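Ornithine carbamoyltransferase, anabolic (PDB 3TPF) catalyses the reversible transfer of the carbamoyl group from carbamoyl phosphate to L-ornithine, giving L-citrulline and phosphate for arginine biosynthesis. Local coordinates at residues L258-P263 and G267-E272. Residues are numbered along the deposited sequence; the frame is centred on the assembly and turned at random.
Sequences LLHCLP and GYEVSE
A His-carboxylate hydrogen bond between H260 and E269 ties the last strand of the Rossmann-like ornithine-binding domain to the loop that follows it. L258 and H260 lie on strand 257-260, an edge strand, within this chain, of the domain's five-stranded parallel sheet. The HCLP sequence that starts at H260 is the family's active-site loop; C261 and L262 are predicted to bind carbamoyl phosphate. NE2 of H260 donates to OE2 of E269 at 2.8 Å, with an N-H...O angle of 162°. OE2 lies close to the imidazole plane; the N-H meets it on the anti side of the carboxylate, somewhat out of the carboxylate plane. The ring and carboxylate planes are 52° apart. E269 reaches the ring through a bend at chi2 (-85°). The same OE2 also accepts from the backbone N of Y265, so two donors hold it. Two residues before H260, L258 makes a small apolar contact: its CD2 lies 3.9 Å from CG2 of V270. Bonds at both nitrogens would restrain the imidazole's rotation. At the second one, ND1 of H260 accepts in the ring plane from the backbone N of L262 at 2.9 Å, just before the cis peptide to P263.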
loop_
_atom_site.group_PDB
_atom_site.type_symbol
_atom_site.label_atom_id
_atom_site.label_comp_id
_atom_site.label_asym_id
_atom_site.label_seq_id
_atom_site.Cartn_x
_atom_site.Cartn_y
_atom_site.Cartn_z
ATOM N N LEU B 258 21.795 -2.952 26.512
ATOM C CA LEU B 258 22.146 -2.024 25.435
ATOM C C LEU B 258 20.910 -1.843 24.530
ATOM O O LEU B 258 20.375 -2.802 24.013
ATOM C CB LEU B 258 23.320 -2.548 24.610
ATOM C CG LEU B 258 23.636 -1.766 23.311
ATOM C CD1 LEU B 258 24.055 -0.357 23.668
ATOM C CD2 LEU B 258 24.653 -2.514 22.485
ATOM N N LEU B 259 20.471 -0.625 24.356
ATOM C CA LEU B 259 19.346 -0.322 23.494
ATOM C C LEU B 259 19.806 0.467 22.265
ATOM O O LEU B 259 20.727 1.266 22.360
ATOM C CB LEU B 259 18.294 0.515 24.205
ATOM C CG LEU B 259 17.499 -0.127 25.324
ATOM C CD1 LEU B 259 16.492 0.861 25.837
ATOM C CD2 LEU B 259 16.821 -1.433 24.774
ATOM N N HIS B 260 19.223 0.142 21.117
ATOM C CA HIS B 260 19.476 0.773 19.839
ATOM C C HIS B 260 18.181 0.762 19.052
ATOM O O HIS B 260 17.545 -0.262 18.945
ATOM C CB HIS B 260 20.512 -0.010 19.057
ATOM C CG HIS B 260 21.094 0.737 17.892
ATOM N ND1 HIS B 260 20.321 1.346 16.927
ATOM C CD2 HIS B 260 22.388 0.934 17.517
ATOM C CE1 HIS B 260 21.119 1.908 16.030
ATOM N NE2 HIS B 260 22.377 1.664 16.358
ATOM N N CYS B 261 17.785 1.894 18.489
ATOM C CA CYS B 261 16.456 2.000 17.806
ATOM C C CYS B 261 16.482 1.359 16.453
ATOM O O CYS B 261 15.453 0.949 15.950
ATOM C CB CYS B 261 15.931 3.423 17.646
ATOM S SG CYS B 261 17.094 4.515 16.779
ATOM N N LEU B 262 17.650 1.248 15.888
ATOM C CA LEU B 262 17.843 0.510 14.610
ATOM C C LEU B 262 17.505 1.414 13.454
ATOM O O LEU B 262 16.817 2.397 13.630
ATOM C CB LEU B 262 16.957 -0.761 14.477
ATOM C CG LEU B 262 17.164 -1.953 15.406
ATOM C CD1 LEU B 262 16.298 -3.156 14.970
ATOM C CD2 LEU B 262 18.654 -2.360 15.387
ATOM N N PRO B 263 17.982 1.087 12.292
ATOM C CA PRO B 263 18.956 0.071 12.088
ATOM C C PRO B 263 20.324 0.436 12.673
ATOM O O PRO B 263 20.618 1.608 12.893
ATOM C CB PRO B 263 19.125 0.073 10.569
ATOM C CG PRO B 263 18.840 1.488 10.186
ATOM C CD PRO B 263 17.653 1.790 11.064
ATOM N N GLY B 267 30.311 -1.684 13.515
ATOM C CA GLY B 267 31.649 -1.145 13.216
ATOM C C GLY B 267 31.735 0.363 13.400
ATOM O O GLY B 267 32.823 0.955 13.324
ATOM N N TYR B 268 30.576 0.968 13.645
ATOM C CA TYR B 268 30.474 2.403 13.874
ATOM C C TYR B 268 29.986 2.665 15.299
ATOM O O TYR B 268 30.741 2.473 16.262
ATOM C CB TYR B 268 29.574 3.048 12.828
ATOM C CG TYR B 268 30.095 2.831 11.473
ATOM C CD1 TYR B 268 29.676 1.759 10.716
ATOM C CD2 TYR B 268 31.140 3.636 10.971
ATOM C CE1 TYR B 268 30.234 1.515 9.471
ATOM C CE2 TYR B 268 31.700 3.394 9.732
ATOM C CZ TYR B 268 31.239 2.343 8.983
ATOM O OH TYR B 268 31.772 2.102 7.753
ATOM N N GLU B 269 28.724 3.039 15.459
ATOM C CA GLU B 269 28.234 3.367 16.792
ATOM C C GLU B 269 28.202 2.149 17.712
ATOM O O GLU B 269 28.133 2.267 18.920
ATOM C CB GLU B 269 26.849 3.992 16.735
ATOM C CG GLU B 269 25.723 3.042 16.392
ATOM C CD GLU B 269 25.498 2.831 14.898
ATOM O OE1 GLU B 269 26.196 3.457 14.032
ATOM O OE2 GLU B 269 24.564 2.010 14.608
ATOM N N VAL B 270 28.257 0.981 17.132
ATOM C CA VAL B 270 28.223 -0.209 17.921
ATOM C C VAL B 270 29.048 -1.312 17.262
ATOM O O VAL B 270 29.064 -1.429 16.025
ATOM C CB VAL B 270 26.767 -0.650 18.146
ATOM C CG1 VAL B 270 26.198 -1.304 16.907
ATOM C CG2 VAL B 270 26.703 -1.624 19.292
ATOM N N SER B 271 29.754 -2.097 18.068
ATOM C CA SER B 271 30.501 -3.240 17.549
ATOM C C SER B 271 29.558 -4.418 17.291
ATOM O O SER B 271 28.579 -4.614 17.972
ATOM C CB SER B 271 31.580 -3.657 18.510
ATOM O OG SER B 271 31.025 -4.341 19.605
ATOM N N GLU B 272 29.936 -5.234 16.328
ATOM C CA GLU B 272 29.214 -6.456 15.973
ATOM C C GLU B 272 29.050 -7.369 17.190
ATOM O O GLU B 272 27.958 -7.815 17.509
ATOM C CB GLU B 272 29.951 -7.219 14.881
ATOM C CG GLU B 272 29.104 -8.289 14.201
ATOM C CD GLU B 272 29.227 -9.699 14.799
ATOM O OE1 GLU B 272 30.263 -9.965 15.446
ATOM O OE2 GLU B 272 28.327 -10.559 14.544
#